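Local coordinates for protein PAN2-PAN3 deadenylation complex catalytic subunit pan2 (Neurospora crassa, PDB 4CZW) that probably shortens mRNA poly(A) tails as catalytic subunit of the PAN deadenylase, releasing 5'-AMP, and carries a protease-like domain thought to be inactive beside its exonuclease, at residues C16-S21 against L41-T46; F28-F33 against N365-R370; L133-T138 against M386-M391; F204-C209 against A265-C270; E447-K452 against E500-Y505. All blocks are in the same frame, centred on the assembly; numbering follows the deposited sequence.

Contact 1: residues C16-S21 against L41-T46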
# COMPACT_ATOMS: atom_id res chain seq x y z
N CYS A 16 15.41 11.30 -5.29
CA CYS A 16 14.62 12.29 -6.00
C CYS A 16 13.98 13.28 -5.03
O CYS A 16 13.21 12.90 -4.15
CB CYS A 16 13.54 11.61 -6.85
SG CYS A 16 14.19 10.43 -8.05
N GLU A 17 14.32 14.56 -5.19
CA GLU A 17 13.81 15.60 -4.32
C GLU A 17 12.55 16.26 -4.88
O GLU A 17 12.45 16.51 -6.08
CB GLU A 17 14.87 16.68 -4.08
CG GLU A 17 15.90 16.32 -3.02
CD GLU A 17 16.85 17.46 -2.73
OE1 GLU A 17 17.10 18.28 -3.65
OE2 GLU A 17 17.34 17.55 -1.59
N ILE A 18 11.59 16.53 -4.00
CA ILE A 18 10.40 17.29 -4.36
C ILE A 18 10.62 18.76 -4.04
O ILE A 18 10.92 19.11 -2.90
CB ILE A 18 9.15 16.78 -3.62
CG1 ILE A 18 8.91 15.30 -3.92
CG2 ILE A 18 7.94 17.61 -3.99
CD1 ILE A 18 7.69 14.72 -3.23
N LYS A 19 10.49 19.62 -5.05
CA LYS A 19 10.66 21.05 -4.83
C LYS A 19 9.31 21.72 -4.60
O LYS A 19 8.34 21.45 -5.31
CB LYS A 19 11.39 21.69 -6.02
CG LYS A 19 12.84 21.26 -6.14
CD LYS A 19 13.62 22.12 -7.12
CE LYS A 19 15.10 21.77 -7.08
NZ LYS A 19 15.91 22.69 -7.93
N TYR A 20 9.27 22.61 -3.61
CA TYR A 20 8.01 23.18 -3.14
C TYR A 20 7.79 24.64 -3.52
O TYR A 20 8.73 25.38 -3.79
CB TYR A 20 7.92 23.04 -1.62
CG TYR A 20 7.85 21.61 -1.18
CD1 TYR A 20 9.00 20.87 -0.95
CD2 TYR A 20 6.62 20.98 -1.03
CE1 TYR A 20 8.93 19.55 -0.57
CE2 TYR A 20 6.54 19.67 -0.65
CZ TYR A 20 7.70 18.95 -0.42
OH TYR A 20 7.63 17.64 -0.04
N SER A 21 6.52 25.04 -3.52
CA SER A 21 6.15 26.43 -3.75
C SER A 21 4.96 26.81 -2.88
O SER A 21 4.49 26.01 -2.07
CB SER A 21 5.83 26.65 -5.23
N LEU A 41 5.79 6.17 -5.74
CA LEU A 41 5.37 6.71 -4.45
C LEU A 41 6.24 7.89 -4.03
O LEU A 41 7.46 7.84 -4.14
CB LEU A 41 5.40 5.62 -3.37
CG LEU A 41 4.39 4.48 -3.55
CD1 LEU A 41 4.64 3.37 -2.54
CD2 LEU A 41 2.97 5.00 -3.43
N GLU A 42 5.60 8.95 -3.54
CA GLU A 42 6.30 10.16 -3.13
C GLU A 42 7.08 9.93 -1.84
O GLU A 42 6.68 9.14 -0.99
CB GLU A 42 5.30 11.31 -2.97
CG GLU A 42 4.49 11.58 -4.23
CD GLU A 42 3.37 12.58 -4.02
OE1 GLU A 42 3.30 13.17 -2.92
OE2 GLU A 42 2.57 12.78 -4.95
N ASN A 43 8.21 10.63 -1.70
CA ASN A 43 9.15 10.35 -0.62
C ASN A 43 9.33 11.47 0.40
O ASN A 43 10.35 11.52 1.09
CB ASN A 43 10.52 10.01 -1.22
CG ASN A 43 11.04 11.10 -2.15
OD1 ASN A 43 10.43 12.16 -2.29
ND2 ASN A 43 12.18 10.84 -2.78
N ASN A 44 8.34 12.35 0.51
CA ASN A 44 8.43 13.46 1.46
C ASN A 44 7.62 13.18 2.71
O ASN A 44 7.08 14.10 3.34
CB ASN A 44 7.96 14.75 0.81
CG ASN A 44 6.54 14.64 0.27
OD1 ASN A 44 6.12 13.60 -0.22
ND2 ASN A 44 5.80 15.74 0.36
N ILE A 45 7.53 11.91 3.07
CA ILE A 45 6.73 11.48 4.21
C ILE A 45 7.61 10.74 5.21
O ILE A 45 8.62 10.15 4.84
CB ILE A 45 5.56 10.57 3.74
CG1 ILE A 45 4.89 11.16 2.50
CG2 ILE A 45 4.55 10.36 4.86
CD1 ILE A 45 3.89 10.24 1.84
N THR A 46 7.24 10.81 6.48
CA THR A 46 7.93 10.05 7.52
C THR A 46 7.80 8.56 7.22
O THR A 46 6.73 8.10 6.82
CB THR A 46 7.37 10.37 8.92
OG1 THR A 46 7.42 11.78 9.15
CG2 THR A 46 8.17 9.65 9.99
O HOH W 1 11.57 14.73 -1.05
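Asn43 and Asn44 reach out to hold the extended chain of Cys16-Ser21, a compact case of two loops joined through side-chain amides. Asn43 ND2 donates to Cys16 O at 2.7 Å along a nearly straight line (167°), with the oxygen in the amide plane; the same nitrogen also bonds Asp366, so both its N-H groups are probably used. Asn43 OD1 accepts a hydrogen bond from a water, which in turn accepts a weak one from Ile18 N.

In Asn44, CG sits between the backbone N and carbonyl carbon (chi1 57°), which turns the side chain across Ile18. CB lies beside Tyr20 OH and 4.0 Å from Ile18 CD1; CG is 3.7 Å and OD1 3.6 Å from that same CD1. ND2 makes a weak, bent bond of 2.7 Å to Tyr20 OH at the ring edge, the amide turned 38° from the ring. Ile18 CG2 rests over one face of that ring.

Glu42 looks across the domain boundary, its carboxylate forming a salt bridge with Arg556 of the exonuclease helix 551-558. Its carbonyl binds Asn51 at the start of helix 51-58; active ubiquitin-specific proteases probably carry their cysteine just before this helix, at the place of Ser48.

Contact 2: residues F28-F33 against N365-R370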
# COMPACT_ATOMS: atom_id res chain seq x y z
N PHE A 28 4.27 20.75 -8.70
CA PHE A 28 5.49 19.99 -9.00
C PHE A 28 5.24 18.99 -10.12
O PHE A 28 4.25 18.25 -10.10
CB PHE A 28 6.00 19.28 -7.75
CG PHE A 28 7.30 18.54 -7.95
CD1 PHE A 28 8.51 19.20 -7.83
CD2 PHE A 28 7.31 17.18 -8.22
CE1 PHE A 28 9.70 18.53 -8.01
CE2 PHE A 28 8.50 16.50 -8.40
CZ PHE A 28 9.70 17.18 -8.29
N ASP A 29 6.15 18.95 -11.09
CA ASP A 29 5.97 18.13 -12.28
C ASP A 29 6.39 16.68 -12.05
O ASP A 29 7.51 16.29 -12.39
CB ASP A 29 6.74 18.73 -13.45
CG ASP A 29 6.39 18.09 -14.77
OD1 ASP A 29 5.31 17.45 -14.86
OD2 ASP A 29 7.18 18.22 -15.73
N PHE A 30 5.49 15.89 -11.47
CA PHE A 30 5.75 14.47 -11.24
C PHE A 30 5.80 13.70 -12.55
O PHE A 30 6.47 12.66 -12.64
CB PHE A 30 4.68 13.87 -10.32
CG PHE A 30 4.81 14.28 -8.88
CD1 PHE A 30 5.80 13.74 -8.08
CD2 PHE A 30 3.91 15.17 -8.31
CE1 PHE A 30 5.92 14.10 -6.75
CE2 PHE A 30 4.02 15.53 -6.98
CZ PHE A 30 5.03 14.99 -6.20
N GLY A 31 5.09 14.19 -13.56
CA GLY A 31 5.03 13.53 -14.85
C GLY A 31 6.36 13.49 -15.57
O GLY A 31 6.55 12.73 -16.52
N PHE A 32 7.30 14.32 -15.13
CA PHE A 32 8.64 14.36 -15.70
C PHE A 32 9.44 13.12 -15.31
O PHE A 32 10.32 12.69 -16.05
CB PHE A 32 9.37 15.63 -15.24
CG PHE A 32 10.81 15.68 -15.66
CD1 PHE A 32 11.16 16.04 -16.95
CD2 PHE A 32 11.82 15.38 -14.75
CE1 PHE A 32 12.49 16.09 -17.33
CE2 PHE A 32 13.15 15.43 -15.13
CZ PHE A 32 13.48 15.78 -16.42
N PHE A 33 9.12 12.54 -14.16
CA PHE A 33 9.90 11.43 -13.62
C PHE A 33 9.28 10.07 -13.93
O PHE A 33 9.88 9.03 -13.67
CB PHE A 33 10.07 11.59 -12.11
CG PHE A 33 10.79 12.85 -11.70
CD1 PHE A 33 10.08 14.02 -11.48
CD2 PHE A 33 12.16 12.85 -11.54
CE1 PHE A 33 10.74 15.18 -11.10
CE2 PHE A 33 12.83 14.01 -11.17
CZ PHE A 33 12.11 15.17 -10.95
N ASN A 365 12.19 4.01 -8.30
CA ASN A 365 12.92 4.93 -7.43
C ASN A 365 11.99 6.03 -6.94
O ASN A 365 11.97 7.13 -7.49
CB ASN A 365 14.12 5.53 -8.17
CG ASN A 365 14.98 6.41 -7.28
OD1 ASN A 365 14.80 6.45 -6.06
ND2 ASN A 365 15.92 7.12 -7.89
N ASP A 366 11.22 5.70 -5.90
CA ASP A 366 10.17 6.59 -5.39
C ASP A 366 9.19 6.96 -6.50
O ASP A 366 8.57 6.08 -7.11
CB ASP A 366 10.77 7.84 -4.75
CG ASP A 366 11.45 7.54 -3.42
OD1 ASP A 366 10.86 6.80 -2.61
OD2 ASP A 366 12.56 8.05 -3.19
N PHE A 367 9.04 8.25 -6.77
CA PHE A 367 8.11 8.69 -7.81
C PHE A 367 8.77 8.72 -9.18
O PHE A 367 8.15 9.13 -10.17
CB PHE A 367 7.53 10.07 -7.46
CG PHE A 367 8.56 11.13 -7.20
CD1 PHE A 367 9.05 11.91 -8.24
CD2 PHE A 367 9.02 11.36 -5.92
CE1 PHE A 367 9.99 12.89 -8.00
CE2 PHE A 367 9.96 12.34 -5.67
CZ PHE A 367 10.45 13.11 -6.72
N SER A 368 10.02 8.27 -9.25
CA SER A 368 10.71 8.13 -10.53
C SER A 368 10.65 6.69 -11.01
O SER A 368 11.32 5.81 -10.46
CB SER A 368 12.16 8.59 -10.41
OG SER A 368 12.84 8.46 -11.65
N VAL A 369 9.83 6.44 -12.02
CA VAL A 369 9.61 5.09 -12.53
C VAL A 369 10.17 4.93 -13.94
O VAL A 369 9.95 5.78 -14.80
CB VAL A 369 8.12 4.73 -12.53
CG1 VAL A 369 7.91 3.30 -13.01
CG2 VAL A 369 7.53 4.91 -11.14
N ARG A 370 10.89 3.84 -14.17
CA ARG A 370 11.53 3.61 -15.46
C ARG A 370 11.58 2.12 -15.78
O ARG A 370 11.77 1.29 -14.89
CB ARG A 370 12.94 4.19 -15.46
CG ARG A 370 13.29 5.03 -16.68
CD ARG A 370 14.51 5.89 -16.40
NE ARG A 370 14.17 7.31 -16.32
CZ ARG A 370 13.66 7.90 -15.24
NH1 ARG A 370 13.42 7.19 -14.15
NH2 ARG A 370 13.39 9.19 -15.26
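Phe367 turns one ring edge onto the face of Phe33 and offers one of its own faces to the edge of Phe30. It is the central member of an aromatic cluster built at the tip of a beta hairpin with a two-residue loop, whose type II' turn from Asn365 to Ser368 joins strands 361-365 and 368-371 of the protease-like domain.

Each pairing is T-shaped. The Phe33 and Phe367 centroids are 5.1 Å apart with planes at 87°, and Phe367 CE1 approaches Phe33 CD1 to 3.7 Å. Phe30 comes in at a right angle, its CD1 3.7 Å from Phe367 CD1. Phe28 makes a looser, offset version, with Phe28 CE2 3.9 Å from Phe367 CE1. Edges meet faces within 28-33 too: CD2 of Phe28 lies over the centre of the Phe30 ring, and CD2 of Phe32 over that face of Phe33 which Phe367 leaves uncovered. With CG placed between backbone N and carbonyl carbon (chi1 55°), the Phe367 side chain runs beside that of Phe33 in the same direction, although the two rings are perpendicular.

Main-chain atoms add a second link, for Val369 N donates to Phe33 O at 3.1 Å. Beside that oxygen, Arg370 folds back over its own strand, and its NH1 gives a nearly straight bond of 2.9 Å to Ser368 OG, which lies in the guanidinium plane.

Contact 3: residues L133-T138 against M386-M391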
# COMPACT_ATOMS: atom_id res chain seq x y z
N LEU A 133 15.69 -0.83 8.45
CA LEU A 133 14.31 -0.44 8.69
C LEU A 133 13.33 -1.25 7.85
O LEU A 133 12.28 -1.66 8.33
CB LEU A 133 14.12 1.05 8.40
CG LEU A 133 14.72 2.04 9.40
CD1 LEU A 133 14.64 3.46 8.87
CD2 LEU A 133 14.02 1.92 10.74
N VAL A 134 13.68 -1.49 6.59
CA VAL A 134 12.80 -2.22 5.68
C VAL A 134 12.85 -3.72 5.96
O VAL A 134 11.90 -4.45 5.65
CB VAL A 134 13.17 -1.95 4.20
CG1 VAL A 134 14.47 -2.64 3.82
CG2 VAL A 134 12.04 -2.39 3.27
N LYS A 135 13.94 -4.18 6.57
CA LYS A 135 14.03 -5.57 7.02
C LYS A 135 13.05 -5.81 8.15
O LYS A 135 12.28 -6.77 8.13
CB LYS A 135 15.45 -5.90 7.49
CG LYS A 135 16.42 -6.21 6.37
CD LYS A 135 17.82 -6.41 6.91
CE LYS A 135 18.81 -6.66 5.79
NZ LYS A 135 20.20 -6.75 6.30
N ASN A 136 13.09 -4.93 9.14
CA ASN A 136 12.19 -5.01 10.29
C ASN A 136 10.74 -4.85 9.87
O ASN A 136 9.86 -5.56 10.37
CB ASN A 136 12.56 -3.94 11.32
CG ASN A 136 13.93 -4.17 11.93
OD1 ASN A 136 14.40 -5.30 12.02
ND2 ASN A 136 14.58 -3.09 12.35
N LEU A 137 10.48 -3.93 8.95
CA LEU A 137 9.13 -3.67 8.47
C LEU A 137 8.55 -4.87 7.74
O LEU A 137 7.38 -5.19 7.89
CB LEU A 137 9.10 -2.44 7.56
CG LEU A 137 7.72 -2.07 7.02
CD1 LEU A 137 6.80 -1.65 8.15
CD2 LEU A 137 7.84 -0.97 5.99
N THR A 138 9.39 -5.53 6.94
CA THR A 138 8.98 -6.72 6.21
C THR A 138 8.51 -7.81 7.17
O THR A 138 7.50 -8.47 6.94
CB THR A 138 10.12 -7.27 5.33
OG1 THR A 138 10.62 -6.23 4.48
CG2 THR A 138 9.64 -8.44 4.48
N MSE A 386 23.11 -3.00 -3.64
CA MSE A 386 22.97 -4.29 -2.97
C MSE A 386 21.52 -4.59 -2.58
O MSE A 386 20.81 -3.71 -2.09
CB MSE A 386 23.87 -4.35 -1.74
CG MSE A 386 25.33 -4.63 -2.04
SE MSE A 386 25.61 -6.48 -2.60
CE MSE A 386 26.48 -6.18 -4.32
N PRO A 387 21.08 -5.84 -2.80
CA PRO A 387 19.72 -6.26 -2.47
C PRO A 387 19.50 -6.43 -0.97
O PRO A 387 20.40 -6.88 -0.26
CB PRO A 387 19.59 -7.61 -3.19
CG PRO A 387 20.98 -8.14 -3.21
CD PRO A 387 21.88 -6.94 -3.37
N VAL A 388 18.32 -6.06 -0.49
CA VAL A 388 17.99 -6.17 0.92
C VAL A 388 16.90 -7.20 1.16
O VAL A 388 17.05 -8.11 1.96
CB VAL A 388 17.55 -4.81 1.50
CG1 VAL A 388 17.20 -4.95 2.98
CG2 VAL A 388 18.64 -3.77 1.31
N VAL A 389 15.79 -7.04 0.45
CA VAL A 389 14.68 -7.98 0.54
C VAL A 389 14.37 -8.57 -0.84
O VAL A 389 14.22 -7.84 -1.82
CB VAL A 389 13.41 -7.32 1.10
CG1 VAL A 389 12.30 -8.35 1.27
CG2 VAL A 389 13.71 -6.64 2.43
N VAL A 390 14.28 -9.89 -0.90
CA VAL A 390 13.97 -10.59 -2.15
C VAL A 390 12.63 -11.30 -2.04
O VAL A 390 12.38 -12.02 -1.08
CB VAL A 390 15.08 -11.60 -2.51
CG1 VAL A 390 14.72 -12.33 -3.79
CG2 VAL A 390 16.41 -10.89 -2.66
N MSE A 391 11.77 -11.10 -3.03
CA MSE A 391 10.41 -11.62 -2.97
C MSE A 391 10.12 -12.68 -4.03
O MSE A 391 10.19 -12.41 -5.23
CB MSE A 391 9.40 -10.48 -3.11
CG MSE A 391 7.95 -10.89 -2.86
SE MSE A 391 7.57 -11.15 -0.96
CE MSE A 391 7.83 -9.32 -0.33
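This is a buried helix-on-sheet contact in the protease-like domain, where helix 130-149 lies against strand 385-394 of the large mixed sheet. The two short segments run almost in the same direction, their axes 11° apart and 8.4 Å from each other at closest approach, and the interface between them is made mainly by side chains.

Val388 and Val389, consecutive on the strand, both point toward the helix and divide its surface between them. Val388 CG1, anti to the backbone N (chi1 179°), is the meeting point: Val134 CG1 meets it at 3.7 Å. The extended side chain of Lys135, next along the helix, passes across Val388 at about a right angle, with Lys135 CG and CE each 3.7 Å from Val388 CG1. The aliphatic part of the lysine thus serves as apolar cover, while its ammonium group carries on to a long, weak ion pair with Glu272. One turn further along the helix, Thr138 and Val389 meet tip to tip, Thr138 OG1 lying 3.7 Å from Val389 CG2; this hydroxyl also hydrogen-bonds Val134 O one turn back. Leu53 of helix 51-58 also packs on Val134 and Thr138.

Two successive side chains on one side of a strand call for an irregularity, and the backbone supplies it: Val388 has a helical psi (-53°), and both valines face Val329 of strand 321-334. That is a classic beta bulge.

Contact 4: residues F204-C209 against A265-C270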
# COMPACT_ATOMS: atom_id res chain seq x y z
N PHE A 204 7.69 -15.99 9.53
CA PHE A 204 7.01 -15.27 8.45
C PHE A 204 8.00 -14.89 7.36
O PHE A 204 7.71 -15.04 6.17
CB PHE A 204 6.32 -14.01 8.99
CG PHE A 204 5.15 -14.30 9.89
CD1 PHE A 204 3.96 -14.77 9.36
CD2 PHE A 204 5.23 -14.07 11.25
CE1 PHE A 204 2.88 -15.03 10.19
CE2 PHE A 204 4.15 -14.32 12.08
CZ PHE A 204 2.98 -14.80 11.54
N VAL A 205 9.16 -14.40 7.77
CA VAL A 205 10.20 -13.99 6.83
C VAL A 205 11.52 -14.71 7.14
O VAL A 205 11.98 -14.70 8.28
CB VAL A 205 10.43 -12.47 6.88
CG1 VAL A 205 11.53 -12.07 5.90
CG2 VAL A 205 9.14 -11.72 6.56
N ASN A 206 12.11 -15.32 6.12
CA ASN A 206 13.36 -16.05 6.30
C ASN A 206 14.59 -15.19 6.01
O ASN A 206 14.50 -14.18 5.32
CB ASN A 206 13.37 -17.29 5.40
CG ASN A 206 12.43 -18.37 5.89
OD1 ASN A 206 11.29 -18.47 5.43
ND2 ASN A 206 12.90 -19.18 6.83
N LYS A 207 15.72 -15.61 6.56
CA LYS A 207 16.98 -14.90 6.37
C LYS A 207 18.01 -15.77 5.66
O LYS A 207 18.16 -16.95 5.98
CB LYS A 207 17.54 -14.43 7.71
CG LYS A 207 16.59 -13.57 8.53
CD LYS A 207 17.22 -13.18 9.86
CE LYS A 207 16.26 -12.34 10.70
NZ LYS A 207 16.87 -11.96 12.00
N LEU A 208 18.71 -15.19 4.69
CA LEU A 208 19.74 -15.92 3.96
C LEU A 208 20.94 -16.21 4.85
O LEU A 208 21.19 -15.49 5.82
CB LEU A 208 20.18 -15.14 2.72
CG LEU A 208 19.11 -14.92 1.64
CD1 LEU A 208 19.73 -14.28 0.40
CD2 LEU A 208 18.42 -16.22 1.29
N CYS A 209 21.68 -17.26 4.53
CA CYS A 209 22.84 -17.66 5.32
C CYS A 209 24.03 -17.98 4.41
O CYS A 209 23.89 -18.72 3.43
CB CYS A 209 22.51 -18.85 6.21
SG CYS A 209 23.84 -19.36 7.31
N ALA A 265 3.52 -19.88 0.32
CA ALA A 265 3.23 -19.56 -1.07
C ALA A 265 3.92 -18.26 -1.47
O ALA A 265 4.33 -18.09 -2.62
CB ALA A 265 1.73 -19.46 -1.28
N VAL A 266 4.04 -17.35 -0.50
CA VAL A 266 4.80 -16.12 -0.69
C VAL A 266 6.11 -16.20 0.08
O VAL A 266 6.11 -16.29 1.31
CB VAL A 266 4.01 -14.88 -0.24
CG1 VAL A 266 4.87 -13.63 -0.34
CG2 VAL A 266 2.74 -14.74 -1.06
N LEU A 267 7.23 -16.18 -0.63
CA LEU A 267 8.53 -16.37 -0.02
C LEU A 267 9.32 -15.07 0.09
O LEU A 267 10.01 -14.67 -0.86
CB LEU A 267 9.33 -17.41 -0.80
CG LEU A 267 10.65 -17.88 -0.18
CD1 LEU A 267 10.40 -18.55 1.16
CD2 LEU A 267 11.38 -18.83 -1.12
N ALA A 268 9.23 -14.42 1.24
CA ALA A 268 9.99 -13.20 1.50
C ALA A 268 11.35 -13.55 2.10
O ALA A 268 11.43 -14.35 3.04
CB ALA A 268 9.22 -12.27 2.42
N LEU A 269 12.41 -12.95 1.57
CA LEU A 269 13.76 -13.29 1.99
C LEU A 269 14.61 -12.07 2.33
O LEU A 269 14.69 -11.12 1.54
CB LEU A 269 14.46 -14.11 0.90
CG LEU A 269 13.79 -15.42 0.48
CD1 LEU A 269 14.53 -16.04 -0.69
CD2 LEU A 269 13.74 -16.39 1.66
N CYS A 270 15.24 -12.10 3.49
CA CYS A 270 16.20 -11.06 3.88
C CYS A 270 17.62 -11.52 3.55
O CYS A 270 18.04 -12.60 3.95
CB CYS A 270 16.08 -10.73 5.37
SG CYS A 270 14.56 -9.86 5.81
O HOH W 2 8.19 -15.81 3.45
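Val205 and Cys270 lie diagonally across a short parallel pairing, Val205 CG1 3.8 Å from Cys270 SG, while the other branch of the valine, CG2, faces Ala268 CB at 4.2 Å. In the step that follows, Asn206 and Leu269 sit as partners on one face of the sheet, CB of Asn206 against Leu269 CD2 at 3.9 Å; the amide oxygen of Asn206 goes on to Thr182. Lys207 and Cys270 project from the reverse face. Leu208 bends over the strand end, its CG 3.4 Å from Cys270 O.

The backbones show the staggered ladder of parallel strands. Asn206 N reaches Ala268 O only weakly, but Asn206 O accepts from Cys270 N at 2.9 Å, and Leu208 N bonds Cys270 O at 2.8 Å, almost straight (174°). Before the strands come together, a water takes over: it donates to Phe204 O and Val266 O and accepts from Ala268 N.

Strand 206-207 is thereby added to strand 266-270, whose other neighbour in the sheet is strand 385-394. Helix 227-235 covers the side of Asn206 and Leu269, and helix 130-149 packs on Val205 and Ala268.

Contact 5: residues E447-K452 against E500-Y505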
# COMPACT_ATOMS: atom_id res chain seq x y z
N GLU A 447 -12.47 19.80 4.89
CA GLU A 447 -11.80 20.90 5.59
C GLU A 447 -10.45 20.43 6.13
O GLU A 447 -10.32 19.30 6.59
CB GLU A 447 -12.68 21.43 6.72
CG GLU A 447 -14.06 21.89 6.29
CD GLU A 447 -14.02 23.11 5.38
OE1 GLU A 447 -12.99 23.82 5.36
OE2 GLU A 447 -15.03 23.36 4.68
N PHE A 448 -9.45 21.31 6.09
CA PHE A 448 -8.09 20.94 6.47
C PHE A 448 -7.67 21.55 7.81
O PHE A 448 -8.24 22.54 8.26
CB PHE A 448 -7.09 21.36 5.40
CG PHE A 448 -7.29 20.70 4.06
CD1 PHE A 448 -8.09 19.57 3.94
CD2 PHE A 448 -6.65 21.19 2.93
CE1 PHE A 448 -8.26 18.96 2.71
CE2 PHE A 448 -6.82 20.58 1.70
CZ PHE A 448 -7.63 19.47 1.59
N ILE A 449 -6.67 20.93 8.42
CA ILE A 449 -5.97 21.52 9.57
C ILE A 449 -4.47 21.33 9.38
O ILE A 449 -4.04 20.54 8.54
CB ILE A 449 -6.42 20.91 10.91
CG1 ILE A 449 -6.33 19.38 10.87
CG2 ILE A 449 -7.84 21.35 11.26
CD1 ILE A 449 -5.05 18.83 11.49
N ARG A 450 -3.68 22.04 10.17
CA ARG A 450 -2.22 21.96 10.05
C ARG A 450 -1.63 21.00 11.08
O ARG A 450 -2.03 20.99 12.24
CB ARG A 450 -1.59 23.34 10.21
CG ARG A 450 -2.04 24.36 9.18
CD ARG A 450 -0.86 24.88 8.38
NE ARG A 450 -1.18 26.12 7.68
CZ ARG A 450 -0.96 27.33 8.18
NH1 ARG A 450 -0.43 27.47 9.38
NH2 ARG A 450 -1.28 28.41 7.47
N LEU A 451 -0.67 20.20 10.64
CA LEU A 451 0.02 19.27 11.53
C LEU A 451 1.48 19.67 11.72
O LEU A 451 1.98 20.58 11.05
CB LEU A 451 -0.06 17.84 10.99
CG LEU A 451 -1.43 17.16 11.05
CD1 LEU A 451 -1.34 15.74 10.51
CD2 LEU A 451 -1.96 17.17 12.47
N LYS A 452 2.16 18.99 12.64
CA LYS A 452 3.56 19.28 12.93
C LYS A 452 4.49 18.69 11.88
O LYS A 452 5.12 19.42 11.12
CB LYS A 452 3.93 18.76 14.32
CG LYS A 452 5.34 19.10 14.76
CD LYS A 452 5.62 18.59 16.16
CE LYS A 452 7.02 18.96 16.62
NZ LYS A 452 7.31 18.47 18.00
N GLU A 500 -2.93 13.03 15.94
CA GLU A 500 -1.69 13.76 15.76
C GLU A 500 -1.73 15.08 16.54
O GLU A 500 -2.75 15.43 17.12
CB GLU A 500 -1.43 14.03 14.28
CG GLU A 500 -1.59 12.81 13.38
CD GLU A 500 -0.53 11.76 13.63
OE1 GLU A 500 0.64 12.13 13.87
OE2 GLU A 500 -0.86 10.56 13.58
N THR A 501 -0.61 15.80 16.53
CA THR A 501 -0.55 17.11 17.18
C THR A 501 -0.91 18.21 16.19
O THR A 501 -0.19 18.43 15.21
CB THR A 501 0.83 17.38 17.78
OG1 THR A 501 1.10 16.45 18.84
CG2 THR A 501 0.90 18.80 18.34
N ILE A 502 -2.02 18.89 16.44
CA ILE A 502 -2.50 19.94 15.54
C ILE A 502 -1.86 21.28 15.86
O ILE A 502 -2.06 21.84 16.94
CB ILE A 502 -4.03 20.08 15.61
CG1 ILE A 502 -4.70 18.74 15.29
CG2 ILE A 502 -4.50 21.16 14.65
CD1 ILE A 502 -6.21 18.79 15.34
N VAL A 503 -1.09 21.80 14.91
CA VAL A 503 -0.42 23.09 15.07
C VAL A 503 -1.40 24.24 14.85
O VAL A 503 -1.41 25.22 15.59
CB VAL A 503 0.77 23.23 14.11
CG1 VAL A 503 1.40 24.61 14.23
CG2 VAL A 503 1.79 22.15 14.37
N ASP A 504 -2.24 24.11 13.82
CA ASP A 504 -3.21 25.14 13.50
C ASP A 504 -4.54 24.52 13.07
O ASP A 504 -4.57 23.62 12.23
CB ASP A 504 -2.67 26.05 12.39
CG ASP A 504 -3.40 27.38 12.32
OD1 ASP A 504 -4.59 27.44 12.69
OD2 ASP A 504 -2.77 28.37 11.89
N TYR A 505 -5.63 24.99 13.66
CA TYR A 505 -6.96 24.49 13.34
C TYR A 505 -7.54 25.18 12.10
O TYR A 505 -8.50 24.69 11.51
CB TYR A 505 -7.90 24.66 14.53
CG TYR A 505 -7.74 23.60 15.59
CD1 TYR A 505 -6.75 23.71 16.56
CD2 TYR A 505 -8.57 22.49 15.63
CE1 TYR A 505 -6.59 22.74 17.54
CE2 TYR A 505 -8.42 21.52 16.60
CZ TYR A 505 -7.43 21.65 17.55
OH TYR A 505 -7.29 20.68 18.52
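Arg450 and Asp504 are joined through their backbones: Arg450 N donates to Asp504 O at 2.7 Å, nearly straight (170°). In return, Arg450 O takes Val503 N at 2.9 Å, and weakly Asp504 N. Two successive residues facing one make a classic beta bulge, at the corner of the 500-505 chain.

The side chains of the pair run the same way. Arg450 NH1 and Asp504 OD2 form a salt bridge of 3.5 Å by charge alone, since the oxygen lies well out of the guanidinium plane and the flat groups stand 84° apart. Asp504 OD1 is occupied by Leu506 N.

Apolar contacts lie around these bonds. The Ile449 and Ile502 side chains cross at about a right angle, Ile449 CD1 3.8 Å from Ile502 CG1, and CG2 of Ile502 covers the centre of one Tyr505 ring face. Leu451 CD2 lies 3.7 Å from Glu500 CB; the carboxylate of Glu500 hydrogen-bonds His111 of the protease-like domain.

Directional bonding across the contact thus belongs to the main chain, and the salt bridge probably adds only a diffuse attraction. Strand 441-451 of the RNase H-like sheet also carries Glu447, probably a ligand of a catalytic divalent metal.

In the fold
The five contacts fall into two pairs and an outlier. Contacts 1 and 2, centred 10 Å apart, meet at the hairpin tip, where Leu41 N probably bonds Asp366 O at 3.1 Å. Contacts 3 and 4, also centred 10 Å apart, meet on neighbouring strands through a probable bond of 2.8 Å from Val390 N to Leu269 O. Contacts 2, 3 and 4 all reach the large sheet of the protease-like domain. Contact 5 alone lies in the exonuclease, its centre about 40 Å from that of contact 4 but 19 Å from that of contact 1; there the Phe448 side chain is about 5 Å from that of Asp554, another probable metal ligand.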